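Local coordinates for protein putative acetyltransferase (Nocardia farcinica, PDB 3D9W) that probably transfers an acetyl group from acetyl-coenzyme A to arylamine substrates, as do other arylamine N-acetyltransferases, at residues Ala14-Asp19 with Thr68-Leu73; Arg60-Asp65 with Val205-Val210; Thr104-Val107 with Gly113-Pro116; Thr118-Arg123 with Ile201-Gly206. All blocks are in the same frame, centred on the assembly; numbering follows the deposited sequence.

Contact 1: Ala14-Asp19 with Thr68-Leu73; sequences AELDLD and TLQDKL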
loop_
_atom_site.group_PDB
_atom_site.type_symbol
_atom_site.label_atom_id
_atom_site.label_comp_id
_atom_site.label_asym_id
_atom_site.label_seq_id
_atom_site.Cartn_x
_atom_site.Cartn_y
_atom_site.Cartn_z
ATOM N N ALA A 14 10.991 14.201 -10.752
ATOM C CA ALA A 14 11.073 15.648 -10.890
ATOM C C ALA A 14 9.803 16.330 -10.394
ATOM O O ALA A 14 9.856 17.196 -9.524
ATOM C CB ALA A 14 11.324 16.015 -12.340
ATOM N N GLU A 15 8.663 15.926 -10.942
ATOM C CA GLU A 15 7.371 16.506 -10.589
ATOM C C GLU A 15 6.970 16.414 -9.127
ATOM O O GLU A 15 5.895 16.880 -8.763
ATOM C CB GLU A 15 6.268 15.855 -11.417
ATOM C CG GLU A 15 6.551 15.810 -12.903
ATOM C CD GLU A 15 5.514 15.002 -13.643
ATOM O OE1 GLU A 15 4.341 15.437 -13.685
ATOM O OE2 GLU A 15 5.873 13.925 -14.171
ATOM N N LEU A 16 7.819 15.818 -8.295
ATOM C CA LEU A 16 7.524 15.651 -6.864
ATOM C C LEU A 16 8.058 16.778 -5.994
ATOM O O LEU A 16 9.179 17.246 -6.180
ATOM C CB LEU A 16 8.112 14.330 -6.352
ATOM C CG LEU A 16 8.017 14.031 -4.852
ATOM C CD1 LEU A 16 6.626 13.533 -4.504
ATOM C CD2 LEU A 16 9.053 12.987 -4.471
ATOM N N ASP A 17 7.250 17.226 -5.044
ATOM C CA ASP A 17 7.710 18.261 -4.129
ATOM C C ASP A 17 8.335 17.446 -3.008
ATOM O O ASP A 17 7.669 17.098 -2.033
ATOM C CB ASP A 17 6.547 19.081 -3.583
ATOM C CG ASP A 17 7.010 20.193 -2.658
ATOM O OD1 ASP A 17 8.023 20.003 -1.937
ATOM O OD2 ASP A 17 6.352 21.257 -2.644
ATOM N N LEU A 18 9.614 17.130 -3.163
ATOM C CA LEU A 18 10.304 16.313 -2.186
ATOM C C LEU A 18 10.123 16.787 -0.751
ATOM O O LEU A 18 9.880 15.985 0.161
ATOM C CB LEU A 18 11.794 16.243 -2.506
ATOM C CG LEU A 18 12.540 15.182 -1.687
ATOM C CD1 LEU A 18 12.070 13.777 -2.085
ATOM C CD2 LEU A 18 14.027 15.325 -1.910
ATOM N N ASP A 19 10.222 18.089 -0.543
ATOM C CA ASP A 19 10.107 18.628 0.804
ATOM C C ASP A 19 8.701 18.566 1.392
ATOM O O ASP A 19 8.531 18.314 2.580
ATOM C CB ASP A 19 10.679 20.039 0.802
ATOM C CG ASP A 19 12.102 20.065 0.254
ATOM O OD1 ASP A 19 13.033 19.629 0.978
ATOM O OD2 ASP A 19 12.280 20.489 -0.918
ATOM N N THR A 68 -2.160 15.000 -8.796
ATOM C CA THR A 68 -3.228 14.566 -7.913
ATOM C C THR A 68 -2.701 13.853 -6.667
ATOM O O THR A 68 -3.079 14.192 -5.542
ATOM C CB THR A 68 -4.195 13.630 -8.637
ATOM O OG1 THR A 68 -4.500 14.169 -9.928
ATOM C CG2 THR A 68 -5.487 13.507 -7.849
ATOM N N LEU A 69 -1.828 12.869 -6.866
ATOM C CA LEU A 69 -1.265 12.116 -5.751
ATOM C C LEU A 69 -0.715 13.013 -4.649
ATOM O O LEU A 69 -0.776 12.658 -3.473
ATOM C CB LEU A 69 -0.151 11.185 -6.226
ATOM C CG LEU A 69 -0.484 10.004 -7.135
ATOM C CD1 LEU A 69 0.747 9.099 -7.193
ATOM C CD2 LEU A 69 -1.680 9.225 -6.603
ATOM N N GLN A 70 -0.175 14.170 -5.022
ATOM C CA GLN A 70 0.373 15.083 -4.034
ATOM C C GLN A 70 -0.682 15.953 -3.373
ATOM O O GLN A 70 -0.578 16.254 -2.190
ATOM C CB GLN A 70 1.438 15.975 -4.665
ATOM C CG GLN A 70 2.698 15.237 -5.047
ATOM C CD GLN A 70 3.800 16.170 -5.505
ATOM O OE1 GLN A 70 4.306 16.986 -4.734
ATOM N NE2 GLN A 70 4.177 16.056 -6.769
ATOM N N ASP A 71 -1.695 16.368 -4.122
ATOM C CA ASP A 71 -2.732 17.212 -3.533
ATOM C C ASP A 71 -3.641 16.407 -2.601
ATOM O O ASP A 71 -4.245 16.955 -1.673
ATOM C CB ASP A 71 -3.585 17.897 -4.624
ATOM C CG ASP A 71 -2.826 19.013 -5.369
ATOM O OD1 ASP A 71 -2.109 19.814 -4.717
ATOM O OD2 ASP A 71 -2.962 19.105 -6.610
ATOM N N LYS A 72 -3.712 15.102 -2.852
ATOM C CA LYS A 72 -4.544 14.188 -2.080
ATOM C C LYS A 72 -3.822 13.584 -0.868
ATOM O O LYS A 72 -4.303 13.678 0.267
ATOM C CB LYS A 72 -5.022 13.071 -3.003
ATOM C CG LYS A 72 -6.007 12.099 -2.395
ATOM C CD LYS A 72 -6.371 11.040 -3.420
ATOM C CE LYS A 72 -7.485 10.128 -2.963
ATOM N NZ LYS A 72 -7.832 9.183 -4.055
ATOM N N LEU A 73 -2.659 12.984 -1.113
ATOM C CA LEU A 73 -1.886 12.330 -0.058
ATOM C C LEU A 73 -0.929 13.189 0.755
ATOM O O LEU A 73 -0.578 12.821 1.877
ATOM C CB LEU A 73 -1.110 11.156 -0.651
ATOM C CG LEU A 73 -1.928 10.205 -1.520
ATOM C CD1 LEU A 73 -1.112 8.965 -1.793
ATOM C CD2 LEU A 73 -3.218 9.845 -0.820
#

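Contact 2: Arg60-Asp65 with Val205-Val210; sequences RPVRLD and VGNHFV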
loop_
_atom_site.group_PDB
_atom_site.type_symbol
_atom_site.label_atom_id
_atom_site.label_comp_id
_atom_site.label_asym_id
_atom_site.label_seq_id
_atom_site.Cartn_x
_atom_site.Cartn_y
_atom_site.Cartn_z
ATOM N N ARG A 60 -16.119 8.156 -8.410
ATOM C CA ARG A 60 -15.132 9.006 -9.038
ATOM C C ARG A 60 -13.880 8.228 -9.454
ATOM O O ARG A 60 -13.611 7.128 -8.969
ATOM C CB ARG A 60 -14.777 10.163 -8.100
ATOM C CG ARG A 60 -15.996 10.968 -7.679
ATOM C CD ARG A 60 -15.636 12.305 -7.058
ATOM N NE ARG A 60 -15.108 12.210 -5.698
ATOM C CZ ARG A 60 -15.797 12.514 -4.602
ATOM N NH1 ARG A 60 -17.055 12.927 -4.693
ATOM N NH2 ARG A 60 -15.215 12.436 -3.415
ATOM N N PRO A 61 -13.111 8.793 -10.389
ATOM C CA PRO A 61 -11.881 8.193 -10.906
ATOM C C PRO A 61 -10.691 8.344 -9.962
ATOM O O PRO A 61 -10.656 9.255 -9.134
ATOM C CB PRO A 61 -11.667 8.948 -12.210
ATOM C CG PRO A 61 -12.119 10.328 -11.842
ATOM C CD PRO A 61 -13.419 10.045 -11.105
ATOM N N VAL A 62 -9.721 7.446 -10.102
ATOM C CA VAL A 62 -8.517 7.469 -9.283
ATOM C C VAL A 62 -7.361 7.769 -10.214
ATOM O O VAL A 62 -7.002 6.931 -11.029
ATOM C CB VAL A 62 -8.243 6.100 -8.628
ATOM C CG1 VAL A 62 -7.090 6.226 -7.652
ATOM C CG2 VAL A 62 -9.502 5.575 -7.932
ATOM N N ARG A 63 -6.773 8.954 -10.107
ATOM C CA ARG A 63 -5.666 9.290 -10.989
ATOM C C ARG A 63 -4.289 9.074 -10.354
ATOM O O ARG A 63 -4.090 9.339 -9.163
ATOM C CB ARG A 63 -5.826 10.729 -11.501
ATOM C CG ARG A 63 -7.039 10.900 -12.428
ATOM C CD ARG A 63 -7.144 12.309 -13.005
ATOM N NE ARG A 63 -8.267 12.441 -13.937
ATOM C CZ ARG A 63 -9.553 12.476 -13.583
ATOM N NH1 ARG A 63 -9.907 12.396 -12.306
ATOM N NH2 ARG A 63 -10.497 12.575 -14.518
ATOM N N LEU A 64 -3.347 8.586 -11.164
ATOM C CA LEU A 64 -2.002 8.304 -10.684
ATOM C C LEU A 64 -0.925 9.323 -11.047
ATOM O O LEU A 64 0.260 9.070 -10.821
ATOM C CB LEU A 64 -1.574 6.909 -11.140
ATOM C CG LEU A 64 -2.514 5.795 -10.666
ATOM C CD1 LEU A 64 -2.104 4.488 -11.303
ATOM C CD2 LEU A 64 -2.499 5.695 -9.140
ATOM N N ASP A 65 -1.310 10.464 -11.613
ATOM C CA ASP A 65 -0.310 11.479 -11.923
ATOM C C ASP A 65 0.114 12.065 -10.593
ATOM O O ASP A 65 -0.681 12.134 -9.666
ATOM C CB ASP A 65 -0.872 12.589 -12.816
ATOM C CG ASP A 65 -2.161 13.195 -12.278
ATOM O OD1 ASP A 65 -3.249 12.654 -12.596
ATOM O OD2 ASP A 65 -2.085 14.213 -11.543
ATOM N N VAL A 205 -2.920 0.451 -15.981
ATOM C CA VAL A 205 -3.843 -0.603 -16.385
ATOM C C VAL A 205 -4.408 -1.222 -15.113
ATOM O O VAL A 205 -5.620 -1.295 -14.915
ATOM C CB VAL A 205 -3.118 -1.712 -17.193
ATOM C CG1 VAL A 205 -4.065 -2.872 -17.475
ATOM C CG2 VAL A 205 -2.584 -1.138 -18.494
ATOM N N GLY A 206 -3.497 -1.663 -14.253
ATOM C CA GLY A 206 -3.884 -2.280 -13.003
ATOM C C GLY A 206 -4.792 -1.365 -12.218
ATOM O O GLY A 206 -5.774 -1.810 -11.621
ATOM N N ASN A 207 -4.471 -0.077 -12.228
ATOM C CA ASN A 207 -5.268 0.885 -11.500
ATOM C C ASN A 207 -6.636 1.110 -12.126
ATOM O O ASN A 207 -7.612 1.316 -11.406
ATOM C CB ASN A 207 -4.545 2.216 -11.390
ATOM C CG ASN A 207 -5.269 3.181 -10.487
ATOM O OD1 ASN A 207 -5.478 2.899 -9.307
ATOM N ND2 ASN A 207 -5.665 4.321 -11.035
ATOM N N HIS A 208 -6.712 1.081 -13.454
ATOM C CA HIS A 208 -7.990 1.275 -14.128
ATOM C C HIS A 208 -8.927 0.102 -13.853
ATOM O O HIS A 208 -10.141 0.245 -13.901
ATOM C CB HIS A 208 -7.813 1.402 -15.637
ATOM C CG HIS A 208 -9.111 1.479 -16.376
ATOM N ND1 HIS A 208 -9.895 2.614 -16.381
ATOM C CD2 HIS A 208 -9.802 0.541 -17.062
ATOM C CE1 HIS A 208 -11.014 2.371 -17.039
ATOM N NE2 HIS A 208 -10.983 1.119 -17.461
ATOM N N PHE A 209 -8.350 -1.061 -13.581
ATOM C CA PHE A 209 -9.131 -2.252 -13.288
ATOM C C PHE A 209 -9.620 -2.214 -11.844
ATOM O O PHE A 209 -10.819 -2.272 -11.581
ATOM C CB PHE A 209 -8.277 -3.511 -13.518
ATOM C CG PHE A 209 -8.969 -4.788 -13.139
ATOM C CD1 PHE A 209 -8.921 -5.264 -11.829
ATOM C CD2 PHE A 209 -9.723 -5.486 -14.077
ATOM C CE1 PHE A 209 -9.625 -6.419 -11.455
ATOM C CE2 PHE A 209 -10.431 -6.641 -13.719
ATOM C CZ PHE A 209 -10.384 -7.110 -12.403
ATOM N N VAL A 210 -8.681 -2.126 -10.914
ATOM C CA VAL A 210 -8.999 -2.091 -9.494
ATOM C C VAL A 210 -10.049 -1.059 -9.135
ATOM O O VAL A 210 -10.936 -1.315 -8.314
ATOM C CB VAL A 210 -7.743 -1.781 -8.657
ATOM C CG1 VAL A 210 -8.145 -1.263 -7.291
ATOM C CG2 VAL A 210 -6.895 -3.028 -8.509
#

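Contact 3: Thr104-Val107 with Gly113-Pro116; sequences TGRV and GLRP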
loop_
_atom_site.group_PDB
_atom_site.type_symbol
_atom_site.label_atom_id
_atom_site.label_comp_id
_atom_site.label_asym_id
_atom_site.label_seq_id
_atom_site.Cartn_x
_atom_site.Cartn_y
_atom_site.Cartn_z
ATOM N N THR A 104 4.636 -6.525 -9.729
ATOM C CA THR A 104 3.216 -6.617 -9.446
ATOM C C THR A 104 2.936 -7.962 -8.817
ATOM O O THR A 104 3.456 -8.988 -9.246
ATOM C CB THR A 104 2.365 -6.495 -10.711
ATOM O OG1 THR A 104 2.402 -5.147 -11.185
ATOM C CG2 THR A 104 0.933 -6.862 -10.408
ATOM N N GLY A 105 2.102 -7.954 -7.791
ATOM C CA GLY A 105 1.778 -9.191 -7.127
ATOM C C GLY A 105 0.300 -9.489 -7.169
ATOM O O GLY A 105 -0.509 -8.634 -7.538
ATOM N N ARG A 106 -0.039 -10.721 -6.800
ATOM C CA ARG A 106 -1.420 -11.182 -6.751
ATOM C C ARG A 106 -1.749 -11.416 -5.285
ATOM O O ARG A 106 -1.161 -12.285 -4.642
ATOM C CB ARG A 106 -1.591 -12.507 -7.496
ATOM C CG ARG A 106 -1.136 -12.530 -8.926
ATOM C CD ARG A 106 -1.320 -13.931 -9.473
ATOM N NE ARG A 106 -0.693 -14.142 -10.777
ATOM C CZ ARG A 106 -1.136 -13.631 -11.918
ATOM N NH1 ARG A 106 -2.216 -12.864 -11.939
ATOM N NH2 ARG A 106 -0.508 -13.911 -13.045
ATOM N N VAL A 107 -2.673 -10.639 -4.746
ATOM C CA VAL A 107 -3.042 -10.838 -3.366
ATOM C C VAL A 107 -3.840 -12.129 -3.299
ATOM O O VAL A 107 -4.604 -12.453 -4.200
ATOM C CB VAL A 107 -3.890 -9.698 -2.834
ATOM C CG1 VAL A 107 -4.161 -9.918 -1.361
ATOM C CG2 VAL A 107 -3.176 -8.381 -3.053
ATOM N N GLY A 113 -7.611 -20.082 -5.984
ATOM C CA GLY A 113 -7.706 -19.623 -7.356
ATOM C C GLY A 113 -6.541 -18.725 -7.740
ATOM O O GLY A 113 -5.456 -18.774 -7.140
ATOM N N LEU A 114 -6.770 -17.892 -8.741
ATOM C CA LEU A 114 -5.741 -16.991 -9.213
ATOM C C LEU A 114 -6.342 -15.593 -9.295
ATOM O O LEU A 114 -7.195 -15.321 -10.144
ATOM C CB LEU A 114 -5.253 -17.449 -10.589
ATOM C CG LEU A 114 -3.969 -16.830 -11.127
ATOM C CD1 LEU A 114 -2.824 -17.127 -10.187
ATOM C CD2 LEU A 114 -3.686 -17.404 -12.497
ATOM N N ARG A 115 -5.915 -14.709 -8.401
ATOM C CA ARG A 115 -6.431 -13.354 -8.407
ATOM C C ARG A 115 -5.609 -12.480 -9.336
ATOM O O ARG A 115 -4.510 -12.841 -9.741
ATOM C CB ARG A 115 -6.421 -12.779 -6.993
ATOM C CG ARG A 115 -7.255 -13.567 -5.986
ATOM C CD ARG A 115 -7.877 -12.606 -4.982
ATOM N NE ARG A 115 -7.651 -13.001 -3.592
ATOM C CZ ARG A 115 -8.116 -12.332 -2.531
ATOM N NH1 ARG A 115 -8.843 -11.225 -2.690
ATOM N NH2 ARG A 115 -7.849 -12.765 -1.301
ATOM N N PRO A 116 -6.137 -11.314 -9.693
ATOM C CA PRO A 116 -5.443 -10.385 -10.584
ATOM C C PRO A 116 -4.106 -9.900 -10.045
ATOM O O PRO A 116 -3.929 -9.773 -8.837
ATOM C CB PRO A 116 -6.429 -9.233 -10.703
ATOM C CG PRO A 116 -7.735 -9.878 -10.488
ATOM C CD PRO A 116 -7.474 -10.807 -9.356
#

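Contact 4: Thr118-Arg123 with Ile201-Gly206; sequences THALLR and IDFEVG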
loop_
_atom_site.group_PDB
_atom_site.type_symbol
_atom_site.label_atom_id
_atom_site.label_comp_id
_atom_site.label_asym_id
_atom_site.label_seq_id
_atom_site.Cartn_x
_atom_site.Cartn_y
_atom_site.Cartn_z
ATOM N N THR A 118 -2.559 -7.030 -9.464
ATOM C CA THR A 118 -2.831 -5.606 -9.386
ATOM C C THR A 118 -2.333 -4.963 -8.099
ATOM O O THR A 118 -2.874 -3.951 -7.646
ATOM C CB THR A 118 -4.339 -5.357 -9.525
ATOM O OG1 THR A 118 -5.022 -5.906 -8.396
ATOM C CG2 THR A 118 -4.871 -6.026 -10.785
ATOM N N HIS A 119 -1.299 -5.552 -7.507
ATOM C CA HIS A 119 -0.744 -5.009 -6.275
ATOM C C HIS A 119 0.680 -4.471 -6.460
ATOM O O HIS A 119 1.646 -5.234 -6.520
ATOM C CB HIS A 119 -0.750 -6.060 -5.174
ATOM C CG HIS A 119 -0.194 -5.553 -3.890
ATOM N ND1 HIS A 119 -0.761 -4.498 -3.207
ATOM C CD2 HIS A 119 0.928 -5.885 -3.212
ATOM C CE1 HIS A 119 -0.008 -4.201 -2.165
ATOM N NE2 HIS A 119 1.023 -5.027 -2.146
ATOM N N ALA A 120 0.794 -3.148 -6.524
ATOM C CA ALA A 120 2.070 -2.485 -6.731
ATOM C C ALA A 120 3.142 -2.817 -5.700
ATOM O O ALA A 120 2.915 -2.733 -4.490
ATOM C CB ALA A 120 1.853 -0.985 -6.788
ATOM N N LEU A 121 4.314 -3.198 -6.191
ATOM C CA LEU A 121 5.445 -3.525 -5.331
ATOM C C LEU A 121 6.665 -2.840 -5.901
ATOM O O LEU A 121 6.740 -2.603 -7.103
ATOM C CB LEU A 121 5.683 -5.039 -5.280
ATOM C CG LEU A 121 4.674 -5.895 -4.497
ATOM C CD1 LEU A 121 5.009 -7.382 -4.671
ATOM C CD2 LEU A 121 4.677 -5.500 -3.010
ATOM N N LEU A 122 7.619 -2.509 -5.039
ATOM C CA LEU A 122 8.831 -1.848 -5.486
ATOM C C LEU A 122 10.102 -2.617 -5.110
ATOM O O LEU A 122 10.321 -2.947 -3.943
ATOM C CB LEU A 122 8.894 -0.429 -4.916
ATOM C CG LEU A 122 7.751 0.523 -5.276
ATOM C CD1 LEU A 122 7.880 1.839 -4.514
ATOM C CD2 LEU A 122 7.764 0.777 -6.776
ATOM N N ARG A 123 10.916 -2.913 -6.124
ATOM C CA ARG A 123 12.202 -3.606 -5.974
ATOM C C ARG A 123 13.205 -2.446 -5.898
ATOM O O ARG A 123 13.388 -1.701 -6.871
ATOM C CB ARG A 123 12.463 -4.480 -7.208
ATOM C CG ARG A 123 13.819 -5.172 -7.275
ATOM C CD ARG A 123 14.100 -5.639 -8.704
ATOM N NE ARG A 123 15.437 -6.188 -8.895
ATOM C CZ ARG A 123 15.724 -7.489 -8.839
ATOM N NH1 ARG A 123 14.764 -8.378 -8.596
ATOM N NH2 ARG A 123 16.968 -7.910 -9.033
ATOM N N ILE A 201 3.009 2.630 -16.784
ATOM C CA ILE A 201 1.940 2.287 -17.724
ATOM C C ILE A 201 1.229 1.020 -17.250
ATOM O O ILE A 201 0.008 0.895 -17.372
ATOM C CB ILE A 201 2.475 2.025 -19.147
ATOM C CG1 ILE A 201 3.638 2.982 -19.477
ATOM C CG2 ILE A 201 1.342 2.204 -20.152
ATOM C CD1 ILE A 201 3.250 4.453 -19.810
ATOM N N ASP A 202 2.001 0.079 -16.713
ATOM C CA ASP A 202 1.456 -1.176 -16.204
ATOM C C ASP A 202 0.592 -0.896 -14.977
ATOM O O ASP A 202 -0.395 -1.586 -14.739
ATOM C CB ASP A 202 2.583 -2.124 -15.813
ATOM C CG ASP A 202 3.614 -2.271 -16.900
ATOM O OD1 ASP A 202 3.217 -2.598 -18.039
ATOM O OD2 ASP A 202 4.816 -2.063 -16.617
ATOM N N PHE A 203 0.979 0.109 -14.193
ATOM C CA PHE A 203 0.217 0.476 -13.008
ATOM C C PHE A 203 -1.094 1.131 -13.405
ATOM O O PHE A 203 -2.106 0.942 -12.738
ATOM C CB PHE A 203 1.008 1.438 -12.130
ATOM C CG PHE A 203 2.064 0.772 -11.302
ATOM C CD1 PHE A 203 2.373 -0.572 -11.490
ATOM C CD2 PHE A 203 2.758 1.489 -10.332
ATOM C CE1 PHE A 203 3.364 -1.196 -10.725
ATOM C CE2 PHE A 203 3.750 0.872 -9.563
ATOM C CZ PHE A 203 4.050 -0.476 -9.763
ATOM N N GLU A 204 -1.086 1.895 -14.494
ATOM C CA GLU A 204 -2.310 2.556 -14.923
ATOM C C GLU A 204 -3.358 1.522 -15.327
ATOM O O GLU A 204 -4.544 1.693 -15.058
ATOM C CB GLU A 204 -2.045 3.509 -16.088
ATOM C CG GLU A 204 -3.059 4.655 -16.134
ATOM C CD GLU A 204 -3.306 5.194 -17.546
ATOM O OE1 GLU A 204 -2.321 5.408 -18.293
ATOM O OE2 GLU A 204 -4.490 5.417 -17.901
ATOM N N VAL A 205 -2.920 0.451 -15.981
ATOM C CA VAL A 205 -3.843 -0.603 -16.385
ATOM C C VAL A 205 -4.408 -1.222 -15.113
ATOM O O VAL A 205 -5.620 -1.295 -14.915
ATOM C CB VAL A 205 -3.118 -1.712 -17.193
ATOM C CG1 VAL A 205 -4.065 -2.872 -17.475
ATOM C CG2 VAL A 205 -2.584 -1.138 -18.494
ATOM N N GLY A 206 -3.497 -1.663 -14.253
ATOM C CA GLY A 206 -3.884 -2.280 -13.003
ATOM C C GLY A 206 -4.792 -1.365 -12.218
ATOM O O GLY A 206 -5.774 -1.810 -11.621
#

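Contact 1: Ala14-Asp19 with Thr68-Leu73
Q70 NE2 donates to the main-chain O of E15 over 2.8 Å, the shorter of two bonds by which one side-chain amide reads two peptide groups. The acceptor oxygen lies practically in the amide plane of Q70, 2° out of it, although the N-H...O angle of 139° shows the bond to be bent. The other end of the same amide, Q70 OE1, receives the backbone N of D17 at 3.0 Å. That donor stands well above the carbonyl plane of Q70, 37° out of it, so the N-H comes in above the plane and not along a lone pair. Two bonds to the same turn fix the rotation of the amide and satisfy both polar ends of this buried side chain. The chain of Q70 is extended beyond CG, which carries the amide from its helix to the turn. L16 lies between the two gripped peptides, and its CD1 comes to 4.0 Å from Q70 CD. With CG anti to the backbone N, the L16 side chain also reaches L88, A91 and A92. D17 is the centre of an inverse gamma turn and stands at the N-cap of the following helix. While its CB approaches Q70 OE1 at 3.3 Å, its carboxylate serves the helix instead, OD1 accepting a hydrogen bond from A20 N. The contact thus ties the entrance of helix 18-25 to helix 66-73, with helix 82-95 receiving L16; a further bond from R24 NE to L73 O joins the first two helices.

Contact 2: Arg60-Asp65 with Val205-Val210
V62 O accepts a hydrogen bond from N207 ND2 at 2.9 Å, the polar centre of a small cluster made by three residues. The oxygen lies in the amide plane of N207, whereas seen from V62 the donor stands 39° above the carbonyl plane. An N-H...O angle of 130° confirms that the bond is strongly bent. Beside it, L64 meets N207 from the opposite direction: its CD1 touches N207 CB at 3.3 Å. Its branch point also leans on the amide, L64 CG being 3.5 Å from N207 ND2. V62 CG1 comes more loosely against the amide, 4.1 Å from N207 OD1. The CB of N207 is directed toward the loop, and with CG anti to the backbone N (chi1 -173°) the amide lies between V62 and L64. One shell further out, Y81 OH is hydrogen-bonded to N207 OD1, so both ends of this buried amide are engaged and its flip is probably settled. Y83 also packs on N207 and on L64, and E84 touches both V62 and L64. The loop itself is held at its two ends: R60 forms salt bridges with E55 and D275, while D65 caps the next helix through OD2 and T68 N. The irregular segment 60-65, which leads from helix 54-57 into helix 66-73, is therefore laid against the middle of helix 200-212, with the first turn of helix 82-95 adjoining both partners.

Contact 3: Thr104-Val107 with Gly113-Pro116
The guanidinium of R106 has L114 over one face, with L114 CG 4.1 Å above its plane and displaced toward the rim, while R115 O sits at its edge. There R106 NH1 donates to R115 O at 3.2 Å, with an N-H...O angle of 152°. The donor lies in the carbonyl plane, and the oxygen is only moderately tilted from the plane of the guanidinium. An extended chain from CG to NE brings the group alongside the loop, where R106 CD passes L114 CD1 at 3.6 Å. The second guanidinium behaves differently. R115 NE is 3.2 Å from V107 O, yet the angle is too poor for a hydrogen bond and the approach is oblique to the group. R115 bends at chi2 and chi3 (-146° and -129°) and its NH2 instead bonds T108 O, just past the strand. Between the backbones, R106 CA makes a CA-H...O contact of 3.6 Å with P116 O. R106 is thus bonded across the contact, whereas R115 merely passes V107 O. The contact lies at the base of the loop of a beta hairpin: strand 99-107 runs out, and the loop returns through 113-116 into its antiparallel neighbour 117-125.

Contact 4: Thr118-Arg123 with Ile201-Gly206
A120 of strand 117-125 meets F203 of helix 200-212 where the helix packs over an antiparallel sheet; the axes of segments 118-123 and 201-206 approach to 8.7 Å at 147°, roughly antiparallel. The tight part is a CH-pi contact. A120 CB lies 4.1 Å from the centroid of the F203 ring and 26° off its normal, over one face but off centre. F203 has CG beside its backbone N (chi1 -78°); its CB does not aim at the strand, but the ring end reaches it. Y83 meets this ring edge-to-face, and W11 adds another aromatic neighbour. Toward the start of the strand the fit is looser: G206 allows a close backbone approach, 5.0 Å between T118 CA and G206 CA, but T118 CB stays 4.4 Å from G206 O and no hydrogen bond forms. I201, E204 and V205 are exposed, on the solvent side of the helix. T118 and H119 form a classic beta bulge opposite G105. H119 points away from the helix, with NE2 bonded to D136 OD1 and its side chain touching C82, consistent with the Cys-His-Asp triad of this family. At the rim of the F203 ring, near its plane, L121 O lies 4.3 Å from CZ.

In the fold
Contacts 2 and 4 share V205 and G206 and use overlapping parts of helix 200-212; their centres are 10 Å apart, and L64 CD1 reaches F203 O at 3.8 Å. Contact 1 touches contact 2 through L69 CD2, 3.5 Å from R63 O; it does not touch contact 4, the nearest atoms being about 8 Å apart. Contacts 3 and 4 meet in the sheet, where G105 N and H119 O, 3.0 Å apart, probably form a hydrogen bond. Strand 117-125 carries H119 of the probable catalytic triad, whose CB V107 CG2 of contact 3 approaches at 4.0 Å. Contacts 1 and 3 lie on opposite sides of the chain's centre, about 29 Å apart between centres.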